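Long-range contacts in p800 reaction center core protein (Heliobacterium modesticaldum, PDB 5V8K), which forms the core of a homodimeric photosynthetic reaction center, holding bacteriochlorophyll g pigments in the membrane and contributing cysteines to a [4Fe-4S] cluster: residues Q209-H214 with I272-G277; G278-A283 with W397-F402; I359-P364 with G374-F379. All blocks are in the same frame, centred on the assembly; numbering follows the deposited sequence.

Contact 1: Q209-H214 with I272-G277; sequences QILAFH and IMFWIG. With GBF (Bacteriochlorophyll g), chain T.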
# COMPACT_ATOMS: atom_id res chain seq x y z
N GLN A 209 -27.79 0.11 13.19
CA GLN A 209 -28.12 -0.05 11.78
C GLN A 209 -29.03 1.08 11.29
O GLN A 209 -28.81 1.64 10.22
CB GLN A 209 -28.79 -1.40 11.55
CG GLN A 209 -27.94 -2.60 11.96
CD GLN A 209 -28.59 -3.85 11.57
OE1 GLN A 209 -28.88 -4.03 10.42
NE2 GLN A 209 -28.86 -4.75 12.53
N ILE A 210 -30.06 1.41 12.06
CA ILE A 210 -30.93 2.51 11.66
C ILE A 210 -30.16 3.84 11.69
O ILE A 210 -30.33 4.67 10.80
CB ILE A 210 -32.18 2.56 12.55
CG1 ILE A 210 -33.00 1.29 12.38
CG2 ILE A 210 -33.01 3.82 12.24
CD1 ILE A 210 -33.72 1.13 11.04
N LEU A 211 -29.31 4.04 12.68
CA LEU A 211 -28.50 5.26 12.69
C LEU A 211 -27.67 5.37 11.41
O LEU A 211 -27.52 6.46 10.84
CB LEU A 211 -27.62 5.29 13.94
CG LEU A 211 -26.84 6.58 14.14
CD1 LEU A 211 -27.80 7.67 14.58
CD2 LEU A 211 -25.76 6.37 15.16
N ALA A 212 -27.14 4.24 10.92
CA ALA A 212 -26.35 4.25 9.70
C ALA A 212 -27.17 4.75 8.53
O ALA A 212 -26.70 5.53 7.70
CB ALA A 212 -25.80 2.85 9.40
N PHE A 213 -28.42 4.31 8.45
CA PHE A 213 -29.32 4.77 7.40
C PHE A 213 -29.64 6.25 7.56
O PHE A 213 -29.74 6.97 6.55
CB PHE A 213 -30.59 3.94 7.41
CG PHE A 213 -31.53 4.34 6.35
CD1 PHE A 213 -31.38 3.89 5.05
CD2 PHE A 213 -32.53 5.21 6.64
CE1 PHE A 213 -32.26 4.31 4.07
CE2 PHE A 213 -33.39 5.65 5.69
CZ PHE A 213 -33.27 5.22 4.40
N HIS A 214 -29.80 6.73 8.80
CA HIS A 214 -29.94 8.17 9.04
C HIS A 214 -28.72 8.92 8.53
O HIS A 214 -28.84 9.95 7.86
CB HIS A 214 -30.14 8.41 10.54
CG HIS A 214 -31.53 8.15 11.04
ND1 HIS A 214 -32.66 8.35 10.28
CD2 HIS A 214 -31.97 7.73 12.26
CE1 HIS A 214 -33.73 8.06 10.99
NE2 HIS A 214 -33.34 7.69 12.20
N ILE A 272 -20.89 4.47 7.62
CA ILE A 272 -20.39 3.16 7.21
C ILE A 272 -19.97 2.37 8.44
O ILE A 272 -20.21 1.16 8.54
CB ILE A 272 -19.21 3.32 6.24
CG1 ILE A 272 -19.66 3.91 4.89
CG2 ILE A 272 -18.48 1.99 6.04
CD1 ILE A 272 -20.63 3.10 4.12
N MET A 273 -19.33 3.07 9.36
CA MET A 273 -18.82 2.43 10.59
C MET A 273 -20.00 1.87 11.45
O MET A 273 -19.93 0.80 12.01
CB MET A 273 -17.86 3.32 11.45
CG MET A 273 -16.49 3.61 10.88
SD MET A 273 -15.73 5.06 11.58
CE MET A 273 -15.39 4.59 13.25
N PHE A 274 -21.08 2.61 11.57
CA PHE A 274 -22.22 2.13 12.35
C PHE A 274 -22.98 1.03 11.61
O PHE A 274 -23.54 0.14 12.25
CB PHE A 274 -23.18 3.28 12.69
CG PHE A 274 -22.80 4.04 13.94
CD1 PHE A 274 -23.14 3.55 15.17
CD2 PHE A 274 -22.09 5.24 13.86
CE1 PHE A 274 -22.79 4.23 16.33
CE2 PHE A 274 -21.73 5.91 15.01
CZ PHE A 274 -22.09 5.40 16.25
N TRP A 275 -23.02 1.08 10.28
CA TRP A 275 -23.66 0.02 9.50
C TRP A 275 -22.95 -1.31 9.74
O TRP A 275 -23.58 -2.31 10.07
CB TRP A 275 -23.62 0.40 8.02
CG TRP A 275 -24.26 -0.52 7.02
CD1 TRP A 275 -25.42 -1.24 7.17
CD2 TRP A 275 -23.78 -0.80 5.71
NE1 TRP A 275 -25.68 -1.96 6.01
CE2 TRP A 275 -24.69 -1.69 5.10
CE3 TRP A 275 -22.66 -0.39 4.98
CZ2 TRP A 275 -24.49 -2.17 3.79
CZ3 TRP A 275 -22.47 -0.86 3.71
CH2 TRP A 275 -23.38 -1.75 3.12
N ILE A 276 -21.63 -1.31 9.60
CA ILE A 276 -20.88 -2.54 9.69
C ILE A 276 -20.79 -3.01 11.13
O ILE A 276 -20.98 -4.19 11.41
CB ILE A 276 -19.50 -2.36 9.04
CG1 ILE A 276 -19.69 -2.14 7.54
CG2 ILE A 276 -18.61 -3.57 9.33
CD1 ILE A 276 -18.47 -1.64 6.80
N GLY A 277 -20.53 -2.09 12.06
CA GLY A 277 -20.51 -2.46 13.47
C GLY A 277 -21.87 -2.87 13.99
O GLY A 277 -21.97 -3.75 14.84
MG GBF T . -30.21 -5.21 9.08
CHA GBF T . -31.73 -7.17 11.56
CHB GBF T . -27.99 -7.61 8.63
CHC GBF T . -29.31 -3.38 6.34
CHD GBF T . -32.83 -2.78 9.70
NA GBF T . -29.92 -6.99 9.89
C1A GBF T . -30.56 -7.71 10.82
C2A GBF T . -30.20 -9.14 11.02
C3A GBF T . -28.76 -9.00 10.49
C4A GBF T . -28.90 -7.79 9.62
CMA GBF T . -27.72 -8.75 11.57
CAA GBF T . -31.14 -10.11 10.28
CBA GBF T . -31.03 -10.04 8.75
CGA GBF T . -31.94 -11.10 8.15
O1A GBF T . -31.89 -12.26 8.56
O2A GBF T . -32.35 -10.86 6.78
NB GBF T . -28.92 -5.56 7.54
C1B GBF T . -27.96 -6.52 7.60
C2B GBF T . -27.16 -6.40 6.50
C3B GBF T . -27.54 -5.23 5.86
C4B GBF T . -28.58 -4.66 6.62
CMB GBF T . -26.07 -7.37 6.08
CAB GBF T . -26.88 -4.84 4.60
CBB GBF T . -27.29 -3.97 3.71
NC GBF T . -30.94 -3.49 8.24
C1C GBF T . -30.44 -2.87 7.17
C2C GBF T . -30.88 -1.54 6.67
C3C GBF T . -31.92 -1.54 7.69
C4C GBF T . -31.91 -2.61 8.58
CMC GBF T . -29.79 -0.49 7.00
CAC GBF T . -32.86 -0.41 7.79
CBC GBF T . -32.81 0.72 6.79
ND GBF T . -31.86 -4.93 10.22
C1D GBF T . -32.79 -4.02 10.49
C2D GBF T . -33.87 -4.26 11.67
C3D GBF T . -33.31 -5.51 11.94
C4D GBF T . -32.18 -5.91 11.16
CMD GBF T . -35.02 -3.50 12.23
CAD GBF T . -33.65 -6.66 12.81
OBD GBF T . -34.43 -6.77 13.81
CBD GBF T . -32.56 -7.69 12.67
CGD GBF T . -31.68 -7.83 13.88
O1D GBF T . -30.68 -7.17 14.05
O2D GBF T . -32.01 -8.76 14.92
CED GBF T . -31.86 -8.25 16.25
C1 GBF T . -32.78 -11.89 5.89
C2 GBF T . -32.44 -11.40 4.51
C3 GBF T . -33.19 -10.50 3.86
C4 GBF T . -34.44 -9.93 4.48
C5 GBF T . -32.78 -10.04 2.48
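Leu211 sets its CD2 methyl over the centre of one face of the Phe274 ring, a CH-pi contact 3.7 Å from CD2 to the ring centroid and only 5° off the normal. Leu211 CG is anti to the backbone N (chi1 -173°), which carries CD2 across to helix 258-291. At the next residue, the small Ala212 lets the backbones approach: the helix axes come within 7.5 Å, running nearly antiparallel at 154°. Ala212 CB lies 3.4 Å from Trp275 N, close against the peptide itself. Trp275 can be followed outward from there. Its CB rests on Ala212 CB at 3.6 Å; the indole then swings away from the interface toward a bacteriochlorophyll g. NE1 comes 3.4 Å from CAB of the pigment's vinyl group, and CE2 follows 3.7 Å from the vinyl end CBB. CZ2 comes nearer still to CBB, 3.3 Å, so the indole meets the vinyl group with its edge. Trp275 also packs on Leu389, Met393 and Met396 of helix 376-401. With an alanine at Phe274 the Leu211 methyl would probably lose the ring face beneath it, and a gap would be likely to open beside the pigments that both residues line. These are a bacteriochlorophyll g and a bacteriochlorophyll g'. No hydrogen bond joins the two segments, and what passes between them is apolar contact. On the flank next to Trp275, the side-chain amide of Gln209 reaches the magnesium of the same bacteriochlorophyll g as a protein axial ligand. The whole is an antiparallel pair of transmembrane helices with pigments inserted on its sides, in keeping with the PsaA/PsaB family of reaction centers.

Contact 2: G278-A283 with W397-F402; sequences GVFHGA and WRMVFF. With GBF (Bacteriochlorophyll g), chain T.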
# COMPACT_ATOMS: atom_id res chain seq x y z
N GLY A 278 -22.93 -2.24 13.50
CA GLY A 278 -24.26 -2.67 13.89
C GLY A 278 -24.58 -4.08 13.42
O GLY A 278 -25.14 -4.89 14.16
N VAL A 279 -24.23 -4.38 12.17
CA VAL A 279 -24.45 -5.72 11.64
C VAL A 279 -23.60 -6.73 12.41
O VAL A 279 -24.04 -7.85 12.68
CB VAL A 279 -24.17 -5.74 10.13
CG1 VAL A 279 -24.16 -7.17 9.57
CG2 VAL A 279 -25.24 -4.92 9.42
N PHE A 280 -22.37 -6.35 12.78
CA PHE A 280 -21.56 -7.25 13.60
C PHE A 280 -22.27 -7.60 14.91
O PHE A 280 -22.27 -8.77 15.32
CB PHE A 280 -20.19 -6.62 13.89
CG PHE A 280 -19.53 -7.20 15.11
CD1 PHE A 280 -18.85 -8.41 15.04
CD2 PHE A 280 -19.64 -6.57 16.33
CE1 PHE A 280 -18.28 -8.96 16.18
CE2 PHE A 280 -19.07 -7.11 17.46
CZ PHE A 280 -18.39 -8.31 17.39
N HIS A 281 -22.88 -6.62 15.58
CA HIS A 281 -23.60 -6.91 16.82
C HIS A 281 -24.82 -7.79 16.60
O HIS A 281 -25.14 -8.63 17.44
CB HIS A 281 -24.01 -5.62 17.51
CG HIS A 281 -22.92 -5.02 18.30
ND1 HIS A 281 -22.35 -5.67 19.38
CD2 HIS A 281 -22.24 -3.86 18.16
CE1 HIS A 281 -21.37 -4.94 19.87
NE2 HIS A 281 -21.29 -3.83 19.14
N GLY A 282 -25.57 -7.56 15.52
CA GLY A 282 -26.73 -8.40 15.28
C GLY A 282 -26.30 -9.83 15.02
O GLY A 282 -26.87 -10.77 15.56
N ALA A 283 -25.27 -9.99 14.19
CA ALA A 283 -24.71 -11.30 13.90
C ALA A 283 -24.18 -11.96 15.17
O ALA A 283 -24.33 -13.17 15.36
CB ALA A 283 -23.58 -11.16 12.86
N TRP A 397 -22.73 -10.32 5.00
CA TRP A 397 -23.68 -11.42 5.04
C TRP A 397 -23.02 -12.73 5.48
O TRP A 397 -23.70 -13.60 6.02
CB TRP A 397 -24.39 -11.58 3.71
CG TRP A 397 -25.40 -10.48 3.50
CD1 TRP A 397 -25.30 -9.46 2.60
CD2 TRP A 397 -26.64 -10.28 4.20
NE1 TRP A 397 -26.40 -8.66 2.67
CE2 TRP A 397 -27.25 -9.14 3.64
CE3 TRP A 397 -27.30 -10.96 5.22
CZ2 TRP A 397 -28.47 -8.63 4.11
CZ3 TRP A 397 -28.54 -10.47 5.67
CH2 TRP A 397 -29.10 -9.30 5.11
N ARG A 398 -21.69 -12.83 5.37
CA ARG A 398 -21.00 -13.98 5.94
C ARG A 398 -20.96 -13.93 7.48
O ARG A 398 -21.09 -14.97 8.14
CB ARG A 398 -19.60 -14.08 5.34
CG ARG A 398 -19.59 -14.51 3.84
CD ARG A 398 -18.21 -14.37 3.24
NE ARG A 398 -17.27 -15.34 3.77
CZ ARG A 398 -16.06 -15.54 3.24
NH1 ARG A 398 -15.69 -14.84 2.19
NH2 ARG A 398 -15.24 -16.49 3.71
N MET A 399 -20.79 -12.73 8.07
CA MET A 399 -20.96 -12.54 9.51
C MET A 399 -22.29 -13.11 9.97
O MET A 399 -22.36 -13.86 10.95
CB MET A 399 -20.91 -11.04 9.90
CG MET A 399 -19.56 -10.44 10.09
SD MET A 399 -19.65 -8.75 10.85
CE MET A 399 -20.21 -7.68 9.54
N VAL A 400 -23.35 -12.77 9.24
CA VAL A 400 -24.71 -13.13 9.63
C VAL A 400 -24.96 -14.62 9.50
O VAL A 400 -25.55 -15.24 10.39
CB VAL A 400 -25.71 -12.32 8.79
CG1 VAL A 400 -27.14 -12.78 9.09
CG2 VAL A 400 -25.54 -10.83 9.07
N PHE A 401 -24.53 -15.24 8.38
CA PHE A 401 -24.99 -16.59 8.02
C PHE A 401 -23.91 -17.67 7.95
O PHE A 401 -24.26 -18.86 7.92
CB PHE A 401 -25.72 -16.55 6.67
CG PHE A 401 -27.07 -15.90 6.71
CD1 PHE A 401 -28.03 -16.31 7.63
CD2 PHE A 401 -27.37 -14.88 5.84
CE1 PHE A 401 -29.30 -15.71 7.67
CE2 PHE A 401 -28.62 -14.26 5.87
CZ PHE A 401 -29.59 -14.66 6.80
N PHE A 402 -22.62 -17.31 7.95
CA PHE A 402 -21.53 -18.27 7.86
C PHE A 402 -20.74 -18.46 9.16
O PHE A 402 -19.70 -19.12 9.14
CB PHE A 402 -20.55 -17.85 6.76
CG PHE A 402 -21.04 -18.07 5.35
CD1 PHE A 402 -22.26 -17.58 4.92
CD2 PHE A 402 -20.22 -18.70 4.42
CE1 PHE A 402 -22.67 -17.77 3.61
CE2 PHE A 402 -20.62 -18.87 3.12
CZ PHE A 402 -21.85 -18.40 2.71
MG GBF T . -30.21 -5.21 9.08
CHA GBF T . -31.73 -7.17 11.56
CHB GBF T . -27.99 -7.61 8.63
CHC GBF T . -29.31 -3.38 6.34
CHD GBF T . -32.83 -2.78 9.70
NA GBF T . -29.92 -6.99 9.89
C1A GBF T . -30.56 -7.71 10.82
C2A GBF T . -30.20 -9.14 11.02
C3A GBF T . -28.76 -9.00 10.49
C4A GBF T . -28.90 -7.79 9.62
CMA GBF T . -27.72 -8.75 11.57
CAA GBF T . -31.14 -10.11 10.28
CBA GBF T . -31.03 -10.04 8.75
CGA GBF T . -31.94 -11.10 8.15
O1A GBF T . -31.89 -12.26 8.56
O2A GBF T . -32.35 -10.86 6.78
NB GBF T . -28.92 -5.56 7.54
C1B GBF T . -27.96 -6.52 7.60
C2B GBF T . -27.16 -6.40 6.50
C3B GBF T . -27.54 -5.23 5.86
C4B GBF T . -28.58 -4.66 6.62
CMB GBF T . -26.07 -7.37 6.08
CAB GBF T . -26.88 -4.84 4.60
CBB GBF T . -27.29 -3.97 3.71
NC GBF T . -30.94 -3.49 8.24
C1C GBF T . -30.44 -2.87 7.17
C2C GBF T . -30.88 -1.54 6.67
C3C GBF T . -31.92 -1.54 7.69
C4C GBF T . -31.91 -2.61 8.58
CMC GBF T . -29.79 -0.49 7.00
CAC GBF T . -32.86 -0.41 7.79
CBC GBF T . -32.81 0.72 6.79
ND GBF T . -31.86 -4.93 10.22
C1D GBF T . -32.79 -4.02 10.49
C2D GBF T . -33.87 -4.26 11.67
C3D GBF T . -33.31 -5.51 11.94
C4D GBF T . -32.18 -5.91 11.16
CMD GBF T . -35.02 -3.50 12.23
CAD GBF T . -33.65 -6.66 12.81
OBD GBF T . -34.43 -6.77 13.81
CBD GBF T . -32.56 -7.69 12.67
CGD GBF T . -31.68 -7.83 13.88
O1D GBF T . -30.68 -7.17 14.05
O2D GBF T . -32.01 -8.76 14.92
CED GBF T . -31.86 -8.25 16.25
C1 GBF T . -32.78 -11.89 5.89
C2 GBF T . -32.44 -11.40 4.51
C3 GBF T . -33.19 -10.50 3.86
C4 GBF T . -34.44 -9.93 4.48
C5 GBF T . -32.78 -10.04 2.48
O HOH W 1 -23.95 -15.12 13.15
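Val279, Phe280 and Ala283 meet Met399 and Val400 in a nearly parallel transmembrane helix pair, axes 15° apart, that forms one wall of a bacteriochlorophyll g pocket. Ala283 faces the other helix squarely, its CB 3.5 Å from Met399 O. Met399 reaches back along the neighbouring helix: SD lies 3.8 Å from Phe280 CB, near the plane of that ring at its edge. The bend at chi3 (-75°) then brings CE onto Val279 CG1. On the pigment side the two valines cross at about a right angle, Val279 CG1 touching Val400 CG2 at 3.9 Å. The other methyl of Val279, CG2, goes to the macrocycle instead and sits 3.6 Å from its C1B, while Val400 CG2 also touches methyl CMA. Gly282 allows this fit, since a side-chain carbon there would clash with the same CMA. Trp397 lays one indole face against the pigment, with methyl CMB 3.2 Å from CE2 and over the ring centre. Helix 258-291 serves a second pigment as well, His281 NE2 ligating its magnesium. Arg398, which takes no part in the pair, forms a salt bridge with Glu548 of the second subunit. Near the C-terminal end of helix 376-401 a water lies 3.0 Å from both Ala283 O and Met399 O, placed to donate to either, though it has more acceptors in reach than protons.

Contact 3: I359-P364 with G374-F379; sequences INIGTP and GSISEF. With GBF (Bacteriochlorophyll g), chain Z.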
# COMPACT_ATOMS: atom_id res chain seq x y z
N ILE A 359 -16.21 6.07 -24.16
CA ILE A 359 -17.49 5.49 -23.82
C ILE A 359 -18.29 6.54 -23.07
O ILE A 359 -17.87 7.04 -22.02
CB ILE A 359 -17.34 4.21 -22.98
CG1 ILE A 359 -16.61 3.15 -23.81
CG2 ILE A 359 -18.70 3.71 -22.56
CD1 ILE A 359 -16.21 1.96 -23.02
N ASN A 360 -19.46 6.86 -23.60
CA ASN A 360 -20.28 7.98 -23.14
C ASN A 360 -21.70 7.49 -22.96
O ASN A 360 -22.41 7.30 -23.94
CB ASN A 360 -20.25 9.14 -24.12
CG ASN A 360 -20.98 10.33 -23.61
OD1 ASN A 360 -21.21 10.45 -22.41
ND2 ASN A 360 -21.35 11.24 -24.50
N ILE A 361 -22.11 7.33 -21.72
CA ILE A 361 -23.43 6.86 -21.33
C ILE A 361 -23.98 7.82 -20.28
O ILE A 361 -23.26 8.19 -19.35
CB ILE A 361 -23.35 5.44 -20.72
CG1 ILE A 361 -22.67 4.46 -21.68
CG2 ILE A 361 -24.73 4.97 -20.36
CD1 ILE A 361 -22.46 3.07 -21.08
N GLY A 362 -25.26 8.16 -20.38
CA GLY A 362 -25.93 8.98 -19.40
C GLY A 362 -26.58 8.17 -18.29
O GLY A 362 -26.31 6.98 -18.11
N THR A 363 -27.49 8.84 -17.56
CA THR A 363 -28.19 8.28 -16.40
C THR A 363 -29.69 8.52 -16.54
O THR A 363 -30.31 9.19 -15.71
CB THR A 363 -27.65 8.90 -15.12
OG1 THR A 363 -27.89 10.32 -15.11
CG2 THR A 363 -26.14 8.63 -14.99
N PRO A 364 -30.32 7.95 -17.57
CA PRO A 364 -31.73 8.29 -17.84
C PRO A 364 -32.68 7.87 -16.74
O PRO A 364 -33.76 8.47 -16.61
CB PRO A 364 -32.03 7.53 -19.15
CG PRO A 364 -31.00 6.47 -19.23
CD PRO A 364 -29.78 7.07 -18.61
N GLY A 374 -27.52 13.60 -15.81
CA GLY A 374 -26.19 13.11 -15.55
C GLY A 374 -25.40 12.75 -16.79
O GLY A 374 -25.91 12.62 -17.89
N SER A 375 -24.10 12.57 -16.60
CA SER A 375 -23.19 12.24 -17.68
C SER A 375 -22.54 10.89 -17.38
O SER A 375 -22.88 10.21 -16.40
CB SER A 375 -22.15 13.34 -17.81
OG SER A 375 -21.24 13.23 -16.72
N ILE A 376 -21.54 10.53 -18.19
CA ILE A 376 -20.77 9.31 -17.94
C ILE A 376 -20.15 9.35 -16.56
O ILE A 376 -19.92 8.30 -15.95
CB ILE A 376 -19.72 9.09 -19.06
CG1 ILE A 376 -18.92 7.80 -18.86
CG2 ILE A 376 -18.76 10.24 -19.17
CD1 ILE A 376 -19.78 6.56 -19.09
N SER A 377 -19.88 10.56 -16.03
CA SER A 377 -19.28 10.68 -14.70
C SER A 377 -20.22 10.13 -13.63
O SER A 377 -19.81 9.33 -12.79
CB SER A 377 -18.93 12.15 -14.37
OG SER A 377 -18.27 12.27 -13.11
N GLU A 378 -21.48 10.56 -13.64
CA GLU A 378 -22.48 9.98 -12.75
C GLU A 378 -22.74 8.49 -13.03
O GLU A 378 -22.87 7.70 -12.09
CB GLU A 378 -23.80 10.75 -12.86
CG GLU A 378 -23.86 12.01 -12.09
CD GLU A 378 -23.14 13.19 -12.75
OE1 GLU A 378 -22.96 13.17 -14.02
OE2 GLU A 378 -22.76 14.12 -11.99
N PHE A 379 -22.86 8.08 -14.29
CA PHE A 379 -23.12 6.67 -14.58
C PHE A 379 -22.03 5.78 -13.97
O PHE A 379 -22.33 4.85 -13.21
CB PHE A 379 -23.25 6.43 -16.09
CG PHE A 379 -23.52 4.96 -16.45
CD1 PHE A 379 -24.81 4.49 -16.53
CD2 PHE A 379 -22.48 4.08 -16.69
CE1 PHE A 379 -25.08 3.15 -16.86
CE2 PHE A 379 -22.72 2.74 -17.02
CZ PHE A 379 -24.03 2.27 -17.10
MG GBF Z . -27.70 0.29 -12.91
CHA GBF Z . -28.84 3.56 -12.67
CHB GBF Z . -27.30 0.11 -9.67
CHC GBF Z . -27.12 -3.09 -13.42
CHD GBF Z . -28.51 0.52 -16.41
NA GBF Z . -27.98 1.56 -11.47
C1A GBF Z . -28.53 2.79 -11.41
C2A GBF Z . -28.24 3.57 -10.17
C3A GBF Z . -28.01 2.40 -9.23
C4A GBF Z . -27.72 1.28 -10.19
CMA GBF Z . -26.85 2.69 -8.28
CAA GBF Z . -29.32 4.52 -9.64
CBA GBF Z . -30.70 3.87 -9.68
CGA GBF Z . -31.77 4.92 -9.43
O1A GBF Z . -31.75 6.01 -9.98
O2A GBF Z . -32.98 4.52 -8.74
NB GBF Z . -27.23 -1.27 -11.69
C1B GBF Z . -27.12 -1.19 -10.36
C2B GBF Z . -26.85 -2.44 -9.84
C3B GBF Z . -26.82 -3.32 -10.93
C4B GBF Z . -27.06 -2.54 -12.06
CMB GBF Z . -26.67 -2.71 -8.36
CAB GBF Z . -26.61 -4.78 -10.96
CBB GBF Z . -26.55 -5.61 -9.95
NC GBF Z . -27.82 -0.95 -14.52
C1C GBF Z . -27.52 -2.25 -14.56
C2C GBF Z . -27.49 -3.07 -15.79
C3C GBF Z . -27.94 -1.92 -16.55
C4C GBF Z . -28.09 -0.75 -15.83
CMC GBF Z . -26.02 -3.36 -16.05
CAC GBF Z . -28.17 -1.97 -18.01
CBC GBF Z . -28.01 -3.24 -18.82
ND GBF Z . -28.53 1.54 -14.24
C1D GBF Z . -28.71 1.66 -15.55
C2D GBF Z . -29.13 3.05 -16.24
C3D GBF Z . -29.10 3.64 -14.98
C4D GBF Z . -28.80 2.84 -13.86
CMD GBF Z . -29.38 3.48 -17.65
CAD GBF Z . -29.27 5.01 -14.46
OBD GBF Z . -29.72 6.11 -14.94
CBD GBF Z . -29.09 4.98 -12.98
CGD GBF Z . -27.92 5.82 -12.58
O1D GBF Z . -26.79 5.63 -12.99
O2D GBF Z . -28.11 6.91 -11.68
CED GBF Z . -26.98 7.76 -11.48
C1 GBF Z . -34.12 5.38 -8.80
C2 GBF Z . -35.05 5.12 -7.64
C3 GBF Z . -36.01 4.18 -7.68
C4 GBF Z . -36.21 3.30 -8.87
C5 GBF Z . -36.90 4.00 -6.48
O HOH W 2 -21.75 11.96 -20.62
O HOH W 3 -28.18 11.75 -18.36
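The Phe379 ring carries the Ile361 CG2 methyl over one face, displaced toward the rim: a CH-pi contact with CG2 4.0 Å from the ring centroid and 14° off the normal. At the ring edge, near its plane, CE1 lies 4.1 Å from C2D of a bacteriochlorophyll g, while Gly362 O comes obliquely to 3.3 Å from CD1. Ile361 O is turned to the start of helix 376-401 but takes no proper N-H bond from it; it meets Ile376 CA-H instead, with CA 3.1 Å from O and 128° at the hydrogen. Thr363 CG2, anti to its own carbonyl carbon, lies 3.4 Å from Phe379 N, and OG1 bonds to Asp367. The helix start is closed by a capping box. Ser375 N gives an almost straight bond (170°, 2.9 Å) to the anti side of Glu378 OE1, somewhat out of the carboxylate plane, and Ser377 N donates back to Ser375 OG at 3.1 Å. Two waters lie between the segments: one accepts from Ile376 N at 2.8 Å, the other from Thr363 N; their approaches to Asn360 OD1 and Gly374 O are too short to be trusted. The loop and helix start pack against neighbouring helices: Ile359, Ile361 and Phe379 on helix 311-344, Asn360, Ser375 and Glu378 on helix 475-488, with Tyr458 of helix 449-459 bonding Glu378 OE2.

Contacts 1 and 2 are neighbours, their centres 13 Å apart on successive turns of helix 258-291. Both line the same bacteriochlorophyll g, and they touch through Gln209 on Val279 and Gly278, and Ile276 on Met399. Contact 1 ties that helix to helix 200-224, contact 2 to the C-terminal end of helix 376-401. Contact 3 holds the other end of helix 376-401, its centre about 35 Å from that of contact 2 and about 29 Å from that of contact 1. Along the chain contact 1 closes first, and contact 3 is nested inside the loop closed by contact 2. Helix 376-401 is thus held at both ends, each beside a different bacteriochlorophyll g.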